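Local atomic coordinates of acetyltransferase (Agrobacterium tumefaciens, PDB entry 2FSR), a protein that probably transfers an acetyl group from acetyl-coenzyme A to an acceptor that is not identified, as a member of the GNAT acetyltransferase family. Residues L40-F45 against S68-F73. Sequence-based numbering, arbitrary orientation. Where two conformers were deposited one is given.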
loop_
_atom_site.group_PDB
_atom_site.type_symbol
_atom_site.label_atom_id
_atom_site.label_comp_id
_atom_site.label_asym_id
_atom_site.label_seq_id
_atom_site.Cartn_x
_atom_site.Cartn_y
_atom_site.Cartn_z
ATOM N N LEU A 40 10.103 -2.299 4.421
ATOM C CA LEU A 40 10.236 -1.249 5.421
ATOM C C LEU A 40 11.497 -1.448 6.257
ATOM O O LEU A 40 11.902 -2.587 6.544
ATOM C CB LEU A 40 9.023 -1.253 6.355
ATOM C CG LEU A 40 7.846 -0.359 5.964
ATOM C CD1 LEU A 40 7.170 -0.837 4.657
ATOM C CD2 LEU A 40 6.815 -0.232 7.098
ATOM N N ALA A 41 12.090 -0.323 6.643
ATOM C CA ALA A 41 13.231 -0.297 7.553
ATOM C C ALA A 41 13.066 0.847 8.536
ATOM O O ALA A 41 12.357 1.806 8.250
ATOM C CB ALA A 41 14.550 -0.139 6.782
HETATM N N MSE A 42 13.735 0.770 9.681
HETATM C CA MSE A 42 13.599 1.847 10.660
HETATM C C MSE A 42 14.001 3.204 10.118
HETATM O O MSE A 42 13.427 4.218 10.539
HETATM C CB MSE A 42 14.397 1.569 11.935
HETATM C CG MSE A 42 13.686 0.732 12.917
HETATM SE SE MSE A 42 11.864 1.333 13.307
HETATM C CE MSE A 42 12.188 2.807 14.378
ATOM N N ALA A 43 14.987 3.228 9.211
ATOM C CA ALA A 43 15.434 4.484 8.595
ATOM C C ALA A 43 14.300 5.217 7.898
ATOM O O ALA A 43 14.402 6.431 7.651
ATOM C CB ALA A 43 16.572 4.246 7.615
ATOM N N ASP A 44 13.251 4.474 7.537
ATOM C CA ASP A 44 12.114 5.048 6.842
ATOM C C ASP A 44 11.128 5.753 7.784
ATOM O O ASP A 44 10.270 6.532 7.328
ATOM C CB ASP A 44 11.326 3.962 6.110
ATOM C CG ASP A 44 12.164 3.181 5.126
ATOM O OD1 ASP A 44 13.059 3.768 4.442
ATOM O OD2 ASP A 44 11.908 1.962 5.020
ATOM N N PHE A 45 11.211 5.481 9.083
ATOM C CA PHE A 45 10.194 6.005 9.986
ATOM C C PHE A 45 10.124 7.537 10.088
ATOM O O PHE A 45 9.043 8.084 10.145
ATOM C CB PHE A 45 10.244 5.376 11.389
ATOM C CG PHE A 45 9.015 5.664 12.192
ATOM C CD1 PHE A 45 7.776 5.173 11.764
ATOM C CD2 PHE A 45 9.071 6.464 13.336
ATOM C CE1 PHE A 45 6.608 5.455 12.477
ATOM C CE2 PHE A 45 7.916 6.751 14.047
ATOM C CZ PHE A 45 6.676 6.245 13.628
ATOM N N SER A 68 -0.366 6.151 17.060
ATOM C CA SER A 68 -1.117 5.620 15.914
ATOM C C SER A 68 -0.198 5.465 14.702
ATOM O O SER A 68 -0.273 4.460 13.989
ATOM C CB SER A 68 -2.327 6.502 15.571
ATOM O OG SER A 68 -3.245 6.559 16.653
ATOM N N THR A 69 0.686 6.440 14.481
ATOM C CA THR A 69 1.616 6.359 13.348
ATOM C C THR A 69 2.522 5.135 13.464
ATOM O O THR A 69 2.744 4.380 12.496
ATOM C CB THR A 69 2.484 7.615 13.236
ATOM O OG1 THR A 69 1.642 8.757 13.054
ATOM C CG2 THR A 69 3.428 7.492 12.032
ATOM N N TRP A 70 3.038 4.921 14.673
ATOM C CA TRP A 70 3.871 3.758 14.933
ATOM C C TRP A 70 3.091 2.452 14.742
ATOM O O TRP A 70 3.606 1.509 14.132
ATOM C CB TRP A 70 4.469 3.848 16.341
ATOM C CG TRP A 70 5.345 2.683 16.727
ATOM C CD1 TRP A 70 5.119 1.782 17.737
ATOM C CD2 TRP A 70 6.578 2.277 16.094
ATOM N NE1 TRP A 70 6.129 0.836 17.772
ATOM C CE2 TRP A 70 7.036 1.116 16.779
ATOM C CE3 TRP A 70 7.335 2.768 15.012
ATOM C CZ2 TRP A 70 8.223 0.458 16.432
ATOM C CZ3 TRP A 70 8.513 2.102 14.669
ATOM C CH2 TRP A 70 8.952 0.960 15.384
ATOM N N GLY A 71 1.868 2.404 15.250
ATOM C CA GLY A 71 1.048 1.208 15.052
ATOM C C GLY A 71 0.798 0.895 13.581
ATOM O O GLY A 71 0.915 -0.261 13.185
ATOM N N VAL A 72 0.458 1.896 12.766
ATOM C CA VAL A 72 0.283 1.627 11.320
ATOM C C VAL A 72 1.586 1.158 10.659
ATOM O O VAL A 72 1.591 0.221 9.851
ATOM C CB VAL A 72 -0.274 2.864 10.571
ATOM C CG1 VAL A 72 -0.495 2.543 9.084
ATOM C CG2 VAL A 72 -1.602 3.303 11.202
ATOM N N PHE A 73 2.707 1.796 11.004
ATOM C CA PHE A 73 4.002 1.409 10.418
ATOM C C PHE A 73 4.314 -0.053 10.766
ATOM O O PHE A 73 4.779 -0.826 9.932
ATOM C CB PHE A 73 5.075 2.357 10.960
ATOM C CG PHE A 73 6.407 2.293 10.251
ATOM C CD1 PHE A 73 6.586 2.886 8.981
ATOM C CD2 PHE A 73 7.513 1.725 10.895
ATOM C CE1 PHE A 73 7.840 2.870 8.349
ATOM C CE2 PHE A 73 8.780 1.713 10.270
ATOM C CZ PHE A 73 8.934 2.283 8.990
#
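Phe73 lies between Leu40 and Phe45, which meet its two faces. On one face sits Leu40 CD2, 3.7 Å from the ring centroid, a CH-pi contact close to the ring normal but displaced somewhat toward the rim. The opposite face takes the edge of Phe45, with the planes inclined at 63°. Here Phe45 CD1 comes within 3.5 Å of Phe73 CG. At the far end of the same ring, Phe73 CZ points to the backbone of the loop, 3.5 Å from Ala41 O in the ring plane. That carbonyl also accepts the backbone N-H of Asp44, while Asp44 OD2 accepts the N-H of Ala41 (N to OD2 2.8 Å), from above the carboxylate plane. Ala41 and Asp44 are therefore linked by two hydrogen bonds, one backbone and one through the carboxylate, which also forms a salt bridge with Arg38.

Phe45 is in turn an edge-to-face acceptor. Its CG stands anti to the backbone N (chi1 -166°), which carries the ring across to helix 66-83, and Trp70 brings its CE3 edge over one face at 87° between planes. Thr69 CG2 reaches the CE1 and CZ end of Phe45 obliquely. Met42, present as selenomethionine and bent at chi2 and chi3, folds its selenium against the outer edge of the indole, 3.6 Å from Trp70 CH2; lying close to the indole plane, this is an edge-on Met-aromatic contact.

Tyr48 meets Phe73 and Leu40 touches Ala87 and Met89, extending the apolar contacts to helix 45-53 and strand 87-92. Phe45, Trp70 and Phe73 thus form an aromatic cluster of successive edge-to-face pairs, joining the strand-to-helix turn after strand 35-38 to helix 66-83 in the N-terminal part of the GNAT fold.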